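Local atomic coordinates of N-alpha-acetyltransferase 35, NatC auxiliary subunit (Saccharomyces cerevisiae, PDB entry 6YGA), a protein that serves as the auxiliary subunit of the NatC N-terminal acetyltransferase, which acetylates the N-terminal methionine of the L-A virus Gag protein. Residues F273-Q278 / R288-L293; K505-G510 / D514-K519; T548-L553 / R638-S643; K308-V313 / K327-L332. One frame throughout, in Å; residues are numbered along the deposited sequence.

In the fold
The four contacts follow one another along the chain in the order 1, 4, 2, 3, and no two of them touch. Contact 1 is the one that meets other subunits of the NatC complex: it packs on N-alpha-acetyltransferase 30 and makes a weak hydrogen bond to N-alpha-acetyltransferase 38. Contacts 2, 3 and 4 all lie in the helical region classed with TPR repeats. Contact 4 is the most central, about 11 Å from the centre of the chain; contact 2 is the most remote, at about 57 Å. Contacts 2 and 3 share helix 511-564 yet have centres about 48 Å apart. Contacts 3 and 4 are the nearest pair, with about 9 Å between their nearest atoms.

Contact 1 of 4, residues F273-Q278 / R288-L293; sequences FSTYIQ and RKITKL
The flat amide of Gln-278 meets the backbone of Arg-288 in the plane of the amide, through both of its polar atoms. OE1 of Gln-278 accepts from N of Arg-288 at 3.0 Å, with the donor in the carbonyl plane on a lone pair and an N-H...O angle of 168°. NE2 of Gln-278 donates a hydrogen bond to O of Arg-288 at 3.1 Å, with that O only 13° out of the amide plane. Two bonds to a single residue fix the rotation of the amide, and they satisfy the N-H and C=O of a residue that belongs to no regular helix or strand. The Gln-278 chain runs extended beyond CG (chi2 -177°), which carries the amide across to the other segment. Beside this pair, CG2 of Thr-275 lies 3.7 Å from O of Arg-288 and 4.0 Å from CG1 of Ile-290, while CD1 of Ile-290 comes within 4.1 Å of the carbonyl carbon of Ser-274. Ser-274 OG in turn accepts from N of Tyr-276, forming an ST turn next to the short helix 276-280. The contact thus ties that helix to the loop leading to helix 298-311; Leu-293 rests on helix 85-104, and Arg-288 packs on Leu-146 of the N-alpha-acetyltransferase 30 chain.

Contact 2 of 4, residues K505-G510 / D514-K519; sequences KKLKAG and DQLRLK
Leu-507 faces Leu-516 across the turn of a helical hairpin, in which the long helices 465-506 and 511-564 are joined by a short connection. Leu-507 is the first residue to leave helical backbone angles after the first helix. Its CG stands beside the backbone N (chi1 -77°), and its CD1 reaches CD2 of Leu-516 at 3.6 Å, the two side chains crossing at about a right angle. Leu-516 is buried and also packs on Met-500, Lys-503 and Leu-504 of helix 465-506, so Leu-507 extends the apolar seam between the two helices towards the turn. The carbonyl of Leu-507 accepts a hydrogen bond from NZ of Lys-513, a further link across the connection. Further along, Gly-510 takes the N-cap position of helix 511-564. Its O accepts a weak hydrogen bond from N of Asp-514 at 3.3 Å, with an N-H...O angle of 149°. The carboxylate of Asp-514 adds no bond here: its OD1 and the O of Gly-510 are two acceptors, 3.2 Å apart.

Contact 3 of 4, residues T548-L553 / R638-S643; sequences TKSLCL and RNVVSS. With EDO (1,2-ethanediol), chain Y; EDO (1,2-ethanediol), chain C; EDO (1,2-ethanediol), chain D.
Val-640 meets Ser-550 and Leu-551 with its two methyl branches, and its torsion (chi1 165°) sorts them: CG1 stands opposite the backbone N, and CG2 lies beside that N. CG2 of Val-640 touches CB of Ser-550 at 3.6 Å, whereas CG1 approaches CD2 of Leu-551 at 4.1 Å. The latter two side chains cross obliquely. Leu-551 CG lies beside its own N (chi1 -72°), and CD2, not the extended CD1, does the touching.

No hydrogen bond joins the segments directly. Ser-550 OG lies within hydrogen-bonding reach of Asn-546 O and of its strongest partner, Glu-636 OE2, earlier on the helix of Val-640; its one proton serves one of them or is shared. O1 of an ethanediol, probably from the crystallisation liquor, donates a hydrogen bond to OG of Ser-550 at 2.7 Å. Another sits beside the interface, O1 hydrogen-bonded to OG of Ser-643 at 3.1 Å and C2 3.9 Å from CG2 of Val-640.

Leu-551 also packs on Leu-678, Ser-682 and Leu-685 of helix 668-701, and Val-640 on Ser-682. With the CA atoms of Ser-550 and Val-640 7.2 Å apart, two long, non-consecutive helices pack in a bundle with helix 668-701, inside the region classed by sequence with TPR repeats.

Contact 4 of 4, residues K308-V313 / K327-L332; sequences KTILLV and KFFNKL. With EDO (1,2-ethanediol), chain E.
Ile-310 and Phe-329 meet in a buried apolar core of the TPR-like helical region, where Thr-309 and Ile-310 of helix 298-311 come up against Phe-329, next to the following helix 319-328. CD1 of Ile-310 lies 3.5 Å from CE2 and 3.7 Å from CD2 of Phe-329, approaching the ring obliquely. In Ile-310, CG1 beside the backbone N (chi1 -63°) and a bend at chi2 (-50°) put CD1 against the ring. CG2 of Thr-309 adds a looser contact at 4.5 Å from CB of Phe-329, while the Thr-309 hydroxyl turns back to bond to Asn-305 O within its own helix.

The Phe-329 ring is held from several directions. One face lies against CB of Asn-330, 3.5 Å above the ring centre. The rings of Phe-325 and Phe-343 also meet it, the plane of Phe-325 turned by only a few degrees from its own and that of Phe-343 by about 40°. Ile-310 packs on Phe-343 and Ala-339 as well, so helix 337-347 joins both partners in the same core.

Beyond the core, an ethanediol, probably from the crystallisation liquor, lies over one face of the Phe-328 ring. The bent chain of Lys-331 brings NZ to its O1, a hydrogen bond of 3.0 Å. The same NZ donates to O of Lys-327 at 2.7 Å, in the carbonyl plane and on a lone pair.

Contact 1 of 4, residues F273-Q278 / R288-L293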
loop_
_atom_site.group_PDB
_atom_site.type_symbol
_atom_site.label_atom_id
_atom_site.label_comp_id
_atom_site.label_asym_id
_atom_site.label_seq_id
_atom_site.Cartn_x
_atom_site.Cartn_y
_atom_site.Cartn_z
ATOM N N PHE B 273 28.765 8.735 2.957
ATOM C CA PHE B 273 27.511 8.156 2.492
ATOM C C PHE B 273 27.586 8.024 0.980
ATOM O O PHE B 273 27.804 9.018 0.277
ATOM C CB PHE B 273 26.317 9.022 2.903
ATOM C CG PHE B 273 26.193 9.222 4.387
ATOM C CD1 PHE B 273 26.930 10.204 5.031
ATOM C CD2 PHE B 273 25.340 8.431 5.138
ATOM C CE1 PHE B 273 26.820 10.392 6.397
ATOM C CE2 PHE B 273 25.223 8.614 6.504
ATOM C CZ PHE B 273 25.965 9.596 7.135
ATOM N N SER B 274 27.412 6.804 0.481
ATOM C CA SER B 274 27.559 6.552 -0.946
ATOM C C SER B 274 26.792 5.290 -1.313
ATOM O O SER B 274 26.259 4.585 -0.451
ATOM C CB SER B 274 29.037 6.426 -1.337
ATOM O OG SER B 274 29.634 5.300 -0.718
ATOM N N THR B 275 26.740 5.020 -2.617
ATOM C CA THR B 275 26.210 3.773 -3.146
ATOM C C THR B 275 27.272 2.680 -3.223
ATOM O O THR B 275 27.083 1.693 -3.943
ATOM C CB THR B 275 25.592 4.006 -4.528
ATOM O OG1 THR B 275 26.543 4.664 -5.375
ATOM C CG2 THR B 275 24.343 4.869 -4.417
ATOM N N TYR B 276 28.380 2.843 -2.492
ATOM C CA TYR B 276 29.480 1.883 -2.543
ATOM C C TYR B 276 29.020 0.484 -2.154
ATOM O O TYR B 276 29.444 -0.509 -2.757
ATOM C CB TYR B 276 30.611 2.355 -1.625
ATOM C CG TYR B 276 31.792 1.413 -1.499
ATOM C CD1 TYR B 276 31.814 0.417 -0.530
ATOM C CD2 TYR B 276 32.899 1.537 -2.331
ATOM C CE1 TYR B 276 32.894 -0.441 -0.405
ATOM C CE2 TYR B 276 33.985 0.685 -2.211
ATOM C CZ TYR B 276 33.975 -0.303 -1.247
ATOM O OH TYR B 276 35.051 -1.153 -1.125
ATOM N N ILE B 277 28.150 0.385 -1.146
ATOM C CA ILE B 277 27.740 -0.924 -0.654
ATOM C C ILE B 277 26.913 -1.668 -1.694
ATOM O O ILE B 277 26.935 -2.904 -1.746
ATOM C CB ILE B 277 26.979 -0.778 0.676
ATOM C CG1 ILE B 277 26.774 -2.149 1.322
ATOM C CG2 ILE B 277 25.641 -0.080 0.460
ATOM C CD1 ILE B 277 25.946 -2.100 2.579
ATOM N N GLN B 278 26.176 -0.945 -2.539
ATOM C CA GLN B 278 25.432 -1.609 -3.602
ATOM C C GLN B 278 26.366 -2.229 -4.630
ATOM O O GLN B 278 26.001 -3.206 -5.289
ATOM C CB GLN B 278 24.486 -0.625 -4.291
ATOM C CG GLN B 278 23.520 0.085 -3.358
ATOM C CD GLN B 278 22.556 1.000 -4.099
ATOM O OE1 GLN B 278 21.976 0.620 -5.118
ATOM N NE2 GLN B 278 22.382 2.213 -3.588
ATOM N N ARG B 288 20.165 1.794 -7.268
ATOM C CA ARG B 288 19.265 2.921 -7.065
ATOM C C ARG B 288 20.043 4.123 -6.558
ATOM O O ARG B 288 20.953 3.984 -5.736
ATOM C CB ARG B 288 18.147 2.587 -6.068
ATOM C CG ARG B 288 17.145 1.566 -6.569
ATOM C CD ARG B 288 15.825 1.695 -5.830
ATOM N NE ARG B 288 14.885 0.644 -6.199
ATOM C CZ ARG B 288 13.605 0.628 -5.838
ATOM N NH1 ARG B 288 13.112 1.616 -5.104
ATOM N NH2 ARG B 288 12.819 -0.371 -6.214
ATOM N N LYS B 289 19.677 5.303 -7.051
ATOM C CA LYS B 289 20.271 6.537 -6.563
ATOM C C LYS B 289 19.739 6.863 -5.170
ATOM O O LYS B 289 18.670 6.403 -4.761
ATOM C CB LYS B 289 19.979 7.694 -7.517
ATOM C CG LYS B 289 20.581 7.537 -8.903
ATOM C CD LYS B 289 22.096 7.411 -8.839
ATOM C CE LYS B 289 22.743 7.921 -10.117
ATOM N NZ LYS B 289 22.490 9.377 -10.293
ATOM N N ILE B 290 20.504 7.665 -4.436
ATOM C CA ILE B 290 20.087 8.104 -3.110
ATOM C C ILE B 290 19.110 9.261 -3.258
ATOM O O ILE B 290 19.408 10.263 -3.917
ATOM C CB ILE B 290 21.300 8.510 -2.259
ATOM C CG1 ILE B 290 22.259 7.326 -2.113
ATOM C CG2 ILE B 290 20.844 9.029 -0.896
ATOM C CD1 ILE B 290 23.373 7.554 -1.125
ATOM N N THR B 291 17.940 9.123 -2.644
ATOM C CA THR B 291 16.917 10.153 -2.713
ATOM C C THR B 291 17.262 11.301 -1.772
ATOM O O THR B 291 17.947 11.116 -0.761
ATOM C CB THR B 291 15.548 9.565 -2.361
ATOM O OG1 THR B 291 15.367 8.336 -3.075
ATOM C CG2 THR B 291 14.424 10.518 -2.739
ATOM N N LYS B 292 16.790 12.498 -2.122
ATOM C CA LYS B 292 17.023 13.670 -1.290
ATOM C C LYS B 292 16.487 13.445 0.119
ATOM O O LYS B 292 15.356 12.988 0.304
ATOM C CB LYS B 292 16.369 14.901 -1.917
ATOM C CG LYS B 292 16.463 16.158 -1.063
ATOM C CD LYS B 292 16.072 17.390 -1.862
ATOM C CE LYS B 292 16.064 18.643 -0.996
ATOM N NZ LYS B 292 14.965 18.625 0.008
ATOM N N LEU B 293 17.311 13.766 1.107
ATOM C CA LEU B 293 16.978 13.545 2.503
ATOM C C LEU B 293 16.112 14.682 3.038
ATOM O O LEU B 293 16.088 15.777 2.472
ATOM C CB LEU B 293 18.256 13.429 3.327
ATOM C CG LEU B 293 19.204 12.290 2.949
ATOM C CD1 LEU B 293 20.552 12.462 3.632
ATOM C CD2 LEU B 293 18.586 10.951 3.313
#

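Contact 2 of 4, residues K505-G510 / D514-K519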
loop_
_atom_site.group_PDB
_atom_site.type_symbol
_atom_site.label_atom_id
_atom_site.label_comp_id
_atom_site.label_asym_id
_atom_site.label_seq_id
_atom_site.Cartn_x
_atom_site.Cartn_y
_atom_site.Cartn_z
ATOM N N LYS B 505 -46.595 -1.295 42.553
ATOM C CA LYS B 505 -47.343 -0.259 43.258
ATOM C C LYS B 505 -48.795 -0.668 43.468
ATOM O O LYS B 505 -49.397 -0.348 44.500
ATOM C CB LYS B 505 -47.259 1.060 42.490
ATOM C CG LYS B 505 -45.836 1.530 42.222
ATOM C CD LYS B 505 -45.812 2.891 41.542
ATOM C CE LYS B 505 -44.386 3.359 41.296
ATOM N NZ LYS B 505 -44.340 4.734 40.727
ATOM N N LYS B 506 -49.377 -1.382 42.500
ATOM C CA LYS B 506 -50.754 -1.843 42.648
ATOM C C LYS B 506 -50.867 -2.946 43.692
ATOM O O LYS B 506 -51.902 -3.063 44.360
ATOM C CB LYS B 506 -51.293 -2.340 41.305
ATOM C CG LYS B 506 -50.993 -1.430 40.126
ATOM C CD LYS B 506 -51.197 -2.166 38.808
ATOM C CE LYS B 506 -50.841 -1.296 37.611
ATOM N NZ LYS B 506 -50.900 -2.067 36.337
ATOM N N LEU B 507 -49.820 -3.750 43.854
ATOM C CA LEU B 507 -49.882 -4.920 44.721
ATOM C C LEU B 507 -49.768 -4.533 46.189
ATOM O O LEU B 507 -48.934 -3.707 46.572
ATOM C CB LEU B 507 -48.768 -5.904 44.366
ATOM C CG LEU B 507 -48.944 -6.772 43.118
ATOM C CD1 LEU B 507 -47.730 -7.661 42.912
ATOM C CD2 LEU B 507 -50.207 -7.613 43.225
ATOM N N LYS B 508 -50.616 -5.144 47.011
ATOM C CA LYS B 508 -50.460 -5.066 48.450
ATOM C C LYS B 508 -49.424 -6.082 48.921
ATOM O O LYS B 508 -48.936 -6.920 48.157
ATOM C CB LYS B 508 -51.797 -5.304 49.148
ATOM C CG LYS B 508 -52.712 -4.092 49.172
ATOM C CD LYS B 508 -52.069 -2.928 49.911
ATOM C CE LYS B 508 -53.095 -1.865 50.280
ATOM N NZ LYS B 508 -54.114 -2.366 51.247
ATOM N N ALA B 509 -49.097 -6.004 50.207
ATOM C CA ALA B 509 -48.101 -6.894 50.785
ATOM C C ALA B 509 -48.589 -8.336 50.758
ATOM O O ALA B 509 -49.674 -8.651 51.256
ATOM C CB ALA B 509 -47.786 -6.467 52.218
ATOM N N GLY B 510 -47.783 -9.210 50.166
ATOM C CA GLY B 510 -48.121 -10.617 50.068
ATOM C C GLY B 510 -46.917 -11.387 49.580
ATOM O O GLY B 510 -45.878 -10.813 49.243
ATOM N N ASP B 514 -43.526 -10.423 46.960
ATOM C CA ASP B 514 -42.112 -10.701 47.196
ATOM C C ASP B 514 -41.452 -11.273 45.946
ATOM O O ASP B 514 -40.312 -10.919 45.621
ATOM C CB ASP B 514 -41.950 -11.665 48.372
ATOM C CG ASP B 514 -42.473 -11.091 49.675
ATOM O OD1 ASP B 514 -42.871 -9.909 49.689
ATOM O OD2 ASP B 514 -42.488 -11.825 50.687
ATOM N N GLN B 515 -42.154 -12.159 45.236
ATOM C CA GLN B 515 -41.624 -12.715 43.994
ATOM C C GLN B 515 -41.389 -11.617 42.963
ATOM O O GLN B 515 -40.320 -11.541 42.348
ATOM C CB GLN B 515 -42.585 -13.768 43.438
ATOM C CG GLN B 515 -43.232 -14.660 44.489
ATOM C CD GLN B 515 -42.266 -15.659 45.094
ATOM O OE1 GLN B 515 -41.174 -15.880 44.570
ATOM N NE2 GLN B 515 -42.667 -16.272 46.203
ATOM N N LEU B 516 -42.388 -10.752 42.766
ATOM C CA LEU B 516 -42.270 -9.689 41.774
ATOM C C LEU B 516 -41.174 -8.700 42.148
ATOM O O LEU B 516 -40.429 -8.233 41.279
ATOM C CB LEU B 516 -43.611 -8.971 41.614
ATOM C CG LEU B 516 -43.685 -7.938 40.489
ATOM C CD1 LEU B 516 -43.424 -8.600 39.146
ATOM C CD2 LEU B 516 -45.031 -7.236 40.494
ATOM N N ARG B 517 -41.059 -8.366 43.437
ATOM C CA ARG B 517 -39.970 -7.502 43.877
ATOM C C ARG B 517 -38.619 -8.176 43.681
ATOM O O ARG B 517 -37.623 -7.504 43.387
ATOM C CB ARG B 517 -40.164 -7.110 45.341
ATOM C CG ARG B 517 -39.197 -6.047 45.835
ATOM C CD ARG B 517 -39.358 -5.779 47.322
ATOM N NE ARG B 517 -40.705 -5.328 47.656
ATOM C CZ ARG B 517 -41.087 -4.056 47.665
ATOM N NH1 ARG B 517 -40.225 -3.099 47.354
ATOM N NH2 ARG B 517 -42.334 -3.737 47.986
ATOM N N LEU B 518 -38.567 -9.502 43.824
ATOM C CA LEU B 518 -37.318 -10.227 43.608
ATOM C C LEU B 518 -36.931 -10.217 42.135
ATOM O O LEU B 518 -35.770 -9.969 41.790
ATOM C CB LEU B 518 -37.447 -11.661 44.123
ATOM C CG LEU B 518 -36.154 -12.429 44.406
ATOM C CD1 LEU B 518 -35.407 -11.798 45.571
ATOM C CD2 LEU B 518 -36.446 -13.897 44.685
ATOM N N LYS B 519 -37.891 -10.500 41.248
ATOM C CA LYS B 519 -37.619 -10.430 39.816
ATOM C C LYS B 519 -37.229 -9.019 39.399
ATOM O O LYS B 519 -36.317 -8.829 38.587
ATOM C CB LYS B 519 -38.843 -10.884 39.020
ATOM C CG LYS B 519 -39.400 -12.243 39.395
ATOM C CD LYS B 519 -40.792 -12.415 38.801
ATOM C CE LYS B 519 -41.343 -13.809 39.040
ATOM N NZ LYS B 519 -42.710 -13.956 38.466
#

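Contact 3 of 4, residues T548-L553 / R638-S643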
loop_
_atom_site.group_PDB
_atom_site.type_symbol
_atom_site.label_atom_id
_atom_site.label_comp_id
_atom_site.label_asym_id
_atom_site.label_seq_id
_atom_site.Cartn_x
_atom_site.Cartn_y
_atom_site.Cartn_z
ATOM N N THR B 548 -25.142 9.338 6.912
ATOM C CA THR B 548 -24.644 8.652 5.723
ATOM C C THR B 548 -25.738 8.522 4.674
ATOM O O THR B 548 -25.513 8.784 3.487
ATOM C CB THR B 548 -24.103 7.270 6.096
ATOM O OG1 THR B 548 -22.941 7.413 6.919
ATOM C CG2 THR B 548 -23.737 6.481 4.845
ATOM N N LYS B 549 -26.935 8.115 5.102
ATOM C CA LYS B 549 -28.043 7.933 4.172
ATOM C C LYS B 549 -28.395 9.242 3.477
ATOM O O LYS B 549 -28.590 9.273 2.257
ATOM C CB LYS B 549 -29.255 7.375 4.919
ATOM C CG LYS B 549 -30.160 6.491 4.086
ATOM C CD LYS B 549 -31.371 6.034 4.893
ATOM C CE LYS B 549 -32.282 7.208 5.214
ATOM N NZ LYS B 549 -33.494 6.808 5.982
ATOM N N SER B 550 -28.466 10.335 4.238
ATOM C CA SER B 550 -28.805 11.626 3.652
ATOM C C SER B 550 -27.741 12.091 2.663
ATOM O O SER B 550 -28.072 12.610 1.591
ATOM C CB SER B 550 -28.997 12.666 4.755
ATOM O OG SER B 550 -30.128 12.374 5.554
ATOM N N LEU B 551 -26.461 11.920 3.006
ATOM C CA LEU B 551 -25.394 12.406 2.133
ATOM C C LEU B 551 -25.382 11.662 0.802
ATOM O O LEU B 551 -25.222 12.281 -0.257
ATOM C CB LEU B 551 -24.042 12.286 2.834
ATOM C CG LEU B 551 -23.812 13.281 3.974
ATOM C CD1 LEU B 551 -22.473 13.026 4.636
ATOM C CD2 LEU B 551 -23.896 14.709 3.458
ATOM N N CYS B 552 -25.552 10.336 0.835
ATOM C CA CYS B 552 -25.648 9.565 -0.402
ATOM C C CYS B 552 -26.812 10.041 -1.259
ATOM O O CYS B 552 -26.674 10.198 -2.478
ATOM C CB CYS B 552 -25.803 8.079 -0.084
ATOM S SG CYS B 552 -24.422 7.360 0.814
ATOM N N LEU B 553 -27.972 10.265 -0.638
ATOM C CA LEU B 553 -29.126 10.753 -1.385
ATOM C C LEU B 553 -28.833 12.110 -2.003
ATOM O O LEU B 553 -29.169 12.363 -3.166
ATOM C CB LEU B 553 -30.349 10.825 -0.470
ATOM C CG LEU B 553 -31.712 11.017 -1.136
ATOM C CD1 LEU B 553 -31.881 10.029 -2.278
ATOM C CD2 LEU B 553 -32.830 10.844 -0.114
ATOM N N ARG B 638 -28.714 21.219 5.573
ATOM C CA ARG B 638 -28.836 21.876 6.871
ATOM C C ARG B 638 -29.251 20.888 7.955
ATOM O O ARG B 638 -28.782 20.978 9.097
ATOM C CB ARG B 638 -29.828 23.035 6.789
ATOM C CG ARG B 638 -29.424 24.108 5.800
ATOM C CD ARG B 638 -30.298 25.337 5.946
ATOM N NE ARG B 638 -29.955 26.367 4.973
ATOM C CZ ARG B 638 -30.609 26.559 3.832
ATOM N NH1 ARG B 638 -31.644 25.793 3.523
ATOM N NH2 ARG B 638 -30.229 27.522 3.003
ATOM N N ASN B 639 -30.124 19.934 7.622
ATOM C CA ASN B 639 -30.489 18.910 8.596
ATOM C C ASN B 639 -29.290 18.040 8.948
ATOM O O ASN B 639 -29.111 17.659 10.112
ATOM C CB ASN B 639 -31.637 18.051 8.065
ATOM C CG ASN B 639 -32.936 18.823 7.940
ATOM O OD1 ASN B 639 -33.149 19.822 8.627
ATOM N ND2 ASN B 639 -33.816 18.358 7.061
ATOM N N VAL B 640 -28.458 17.715 7.955
ATOM C CA VAL B 640 -27.243 16.949 8.223
ATOM C C VAL B 640 -26.325 17.721 9.160
ATOM O O VAL B 640 -25.760 17.156 10.105
ATOM C CB VAL B 640 -26.537 16.587 6.903
ATOM C CG1 VAL B 640 -25.107 16.126 7.165
ATOM C CG2 VAL B 640 -27.311 15.504 6.174
ATOM N N VAL B 641 -26.173 19.027 8.922
ATOM C CA VAL B 641 -25.344 19.859 9.791
ATOM C C VAL B 641 -25.874 19.833 11.219
ATOM O O VAL B 641 -25.104 19.728 12.181
ATOM C CB VAL B 641 -25.268 21.292 9.233
ATOM C CG1 VAL B 641 -24.603 22.228 10.231
ATOM C CG2 VAL B 641 -24.512 21.298 7.910
ATOM N N SER B 642 -27.197 19.908 11.378
ATOM C CA SER B 642 -27.789 19.831 12.710
ATOM C C SER B 642 -27.505 18.485 13.372
ATOM O O SER B 642 -27.195 18.429 14.567
ATOM C CB SER B 642 -29.293 20.090 12.623
ATOM O OG SER B 642 -29.545 21.338 11.997
ATOM N N SER B 643 -27.594 17.389 12.612
ATOM C CA SER B 643 -27.299 16.076 13.183
ATOM C C SER B 643 -25.829 15.953 13.560
ATOM O O SER B 643 -25.500 15.422 14.629
ATOM C CB SER B 643 -27.689 14.968 12.207
ATOM O OG SER B 643 -29.093 14.881 12.064
HETATM C C1 EDO Y . -30.226 12.812 9.441
HETATM O O1 EDO Y . -29.073 12.406 10.187
HETATM C C2 EDO Y . -29.916 14.065 8.634
HETATM O O2 EDO Y . -31.138 14.560 8.075
HETATM C C1 EDO C . -32.920 10.618 4.056
HETATM O O1 EDO C . -31.870 10.382 5.001
HETATM C C2 EDO C . -33.840 11.710 4.593
HETATM O O2 EDO C . -34.881 11.976 3.646
HETATM C C1 EDO D . -21.617 9.667 8.530
HETATM O O1 EDO D . -21.046 9.066 7.359
HETATM C C2 EDO D . -20.607 9.677 9.670
HETATM O O2 EDO D . -19.939 8.414 9.755
#

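Contact 4 of 4, residues K308-V313 / K327-L332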
loop_
_atom_site.group_PDB
_atom_site.type_symbol
_atom_site.label_atom_id
_atom_site.label_comp_id
_atom_site.label_asym_id
_atom_site.label_seq_id
_atom_site.Cartn_x
_atom_site.Cartn_y
_atom_site.Cartn_z
ATOM N N LYS B 308 2.595 7.661 20.641
ATOM C CA LYS B 308 1.846 8.074 21.826
ATOM C C LYS B 308 0.358 7.798 21.661
ATOM O O LYS B 308 -0.321 7.415 22.621
ATOM C CB LYS B 308 2.086 9.557 22.116
ATOM C CG LYS B 308 3.460 9.863 22.692
ATOM C CD LYS B 308 3.665 11.356 22.897
ATOM C CE LYS B 308 2.715 11.905 23.946
ATOM N NZ LYS B 308 2.916 13.365 24.174
ATOM N N THR B 309 -0.167 7.983 20.448
ATOM C CA THR B 309 -1.574 7.691 20.201
ATOM C C THR B 309 -1.859 6.201 20.349
ATOM O O THR B 309 -2.934 5.810 20.818
ATOM C CB THR B 309 -1.975 8.186 18.810
ATOM O OG1 THR B 309 -1.658 9.579 18.695
ATOM C CG2 THR B 309 -3.470 8.005 18.579
ATOM N N ILE B 310 -0.898 5.355 19.966
ATOM C CA ILE B 310 -1.082 3.909 20.067
ATOM C C ILE B 310 -1.271 3.493 21.519
ATOM O O ILE B 310 -2.142 2.674 21.838
ATOM C CB ILE B 310 0.111 3.176 19.424
ATOM C CG1 ILE B 310 0.190 3.498 17.933
ATOM C CG2 ILE B 310 0.023 1.672 19.672
ATOM C CD1 ILE B 310 -1.118 3.329 17.202
ATOM N N LEU B 311 -0.463 4.053 22.421
ATOM C CA LEU B 311 -0.516 3.667 23.826
ATOM C C LEU B 311 -1.822 4.065 24.502
ATOM O O LEU B 311 -2.116 3.557 25.588
ATOM C CB LEU B 311 0.664 4.284 24.577
ATOM C CG LEU B 311 2.023 4.092 23.903
ATOM C CD1 LEU B 311 3.108 4.882 24.624
ATOM C CD2 LEU B 311 2.378 2.613 23.834
ATOM N N LEU B 312 -2.607 4.961 23.895
ATOM C CA LEU B 312 -3.845 5.410 24.527
ATOM C C LEU B 312 -4.874 4.293 24.617
ATOM O O LEU B 312 -5.733 4.315 25.507
ATOM C CB LEU B 312 -4.439 6.595 23.763
ATOM C CG LEU B 312 -3.672 7.918 23.767
ATOM C CD1 LEU B 312 -4.348 8.941 22.861
ATOM C CD2 LEU B 312 -3.541 8.456 25.182
ATOM N N VAL B 313 -4.809 3.316 23.709
ATOM C CA VAL B 313 -5.807 2.255 23.694
ATOM C C VAL B 313 -5.720 1.387 24.941
ATOM O O VAL B 313 -6.675 0.671 25.261
ATOM C CB VAL B 313 -5.663 1.403 22.420
ATOM C CG1 VAL B 313 -4.470 0.465 22.536
ATOM C CG2 VAL B 313 -6.945 0.629 22.147
ATOM N N LYS B 327 -11.574 2.885 14.804
ATOM C CA LYS B 327 -12.244 3.561 13.699
ATOM C C LYS B 327 -11.617 4.914 13.396
ATOM O O LYS B 327 -11.735 5.405 12.269
ATOM C CB LYS B 327 -13.733 3.733 14.005
ATOM C CG LYS B 327 -14.529 2.444 13.930
ATOM C CD LYS B 327 -15.079 2.198 12.530
ATOM C CE LYS B 327 -16.198 3.178 12.198
ATOM N NZ LYS B 327 -16.834 2.909 10.876
ATOM N N PHE B 328 -10.945 5.527 14.374
ATOM C CA PHE B 328 -10.506 6.907 14.246
ATOM C C PHE B 328 -9.001 7.124 14.358
ATOM O O PHE B 328 -8.520 8.152 13.871
ATOM C CB PHE B 328 -11.194 7.787 15.302
ATOM C CG PHE B 328 -12.636 8.091 15.001
ATOM C CD1 PHE B 328 -12.974 9.138 14.158
ATOM C CD2 PHE B 328 -13.654 7.340 15.568
ATOM C CE1 PHE B 328 -14.300 9.429 13.880
ATOM C CE2 PHE B 328 -14.984 7.625 15.294
ATOM C CZ PHE B 328 -15.306 8.672 14.449
ATOM N N PHE B 329 -8.247 6.208 14.974
ATOM C CA PHE B 329 -6.841 6.506 15.242
ATOM C C PHE B 329 -6.028 6.615 13.960
ATOM O O PHE B 329 -5.017 7.325 13.927
ATOM C CB PHE B 329 -6.233 5.451 16.170
ATOM C CG PHE B 329 -5.531 4.329 15.452
ATOM C CD1 PHE B 329 -6.256 3.291 14.893
ATOM C CD2 PHE B 329 -4.146 4.303 15.353
ATOM C CE1 PHE B 329 -5.617 2.251 14.235
ATOM C CE2 PHE B 329 -3.499 3.268 14.695
ATOM C CZ PHE B 329 -4.236 2.239 14.136
ATOM N N ASN B 330 -6.459 5.938 12.896
ATOM C CA ASN B 330 -5.726 5.884 11.638
ATOM C C ASN B 330 -6.589 6.350 10.471
ATOM O O ASN B 330 -6.338 5.975 9.324
ATOM C CB ASN B 330 -5.215 4.460 11.398
ATOM C CG ASN B 330 -4.123 4.389 10.347
ATOM O OD1 ASN B 330 -3.333 5.318 10.194
ATOM N ND2 ASN B 330 -4.086 3.287 9.606
ATOM N N LYS B 331 -7.600 7.171 10.743
ATOM C CA LYS B 331 -8.634 7.483 9.764
ATOM C C LYS B 331 -8.452 8.834 9.092
ATOM O O LYS B 331 -8.674 8.952 7.885
ATOM C CB LYS B 331 -10.012 7.437 10.432
ATOM C CG LYS B 331 -11.188 7.551 9.477
ATOM C CD LYS B 331 -11.130 6.482 8.389
ATOM C CE LYS B 331 -11.145 5.064 8.958
ATOM N NZ LYS B 331 -12.392 4.740 9.704
ATOM N N LEU B 332 -8.072 9.863 9.851
ATOM C CA LEU B 332 -7.961 11.199 9.278
ATOM C C LEU B 332 -6.728 11.319 8.391
ATOM O O LEU B 332 -6.777 11.956 7.332
ATOM C CB LEU B 332 -7.944 12.232 10.398
ATOM C CG LEU B 332 -9.256 12.250 11.183
ATOM C CD1 LEU B 332 -9.152 13.192 12.354
ATOM C CD2 LEU B 332 -10.406 12.651 10.275
HETATM C C1 EDO E . -15.551 6.680 11.404
HETATM O O1 EDO E . -14.930 6.344 10.159
HETATM C C2 EDO E . -17.066 6.678 11.233
HETATM O O2 EDO E . -17.695 6.908 12.499
#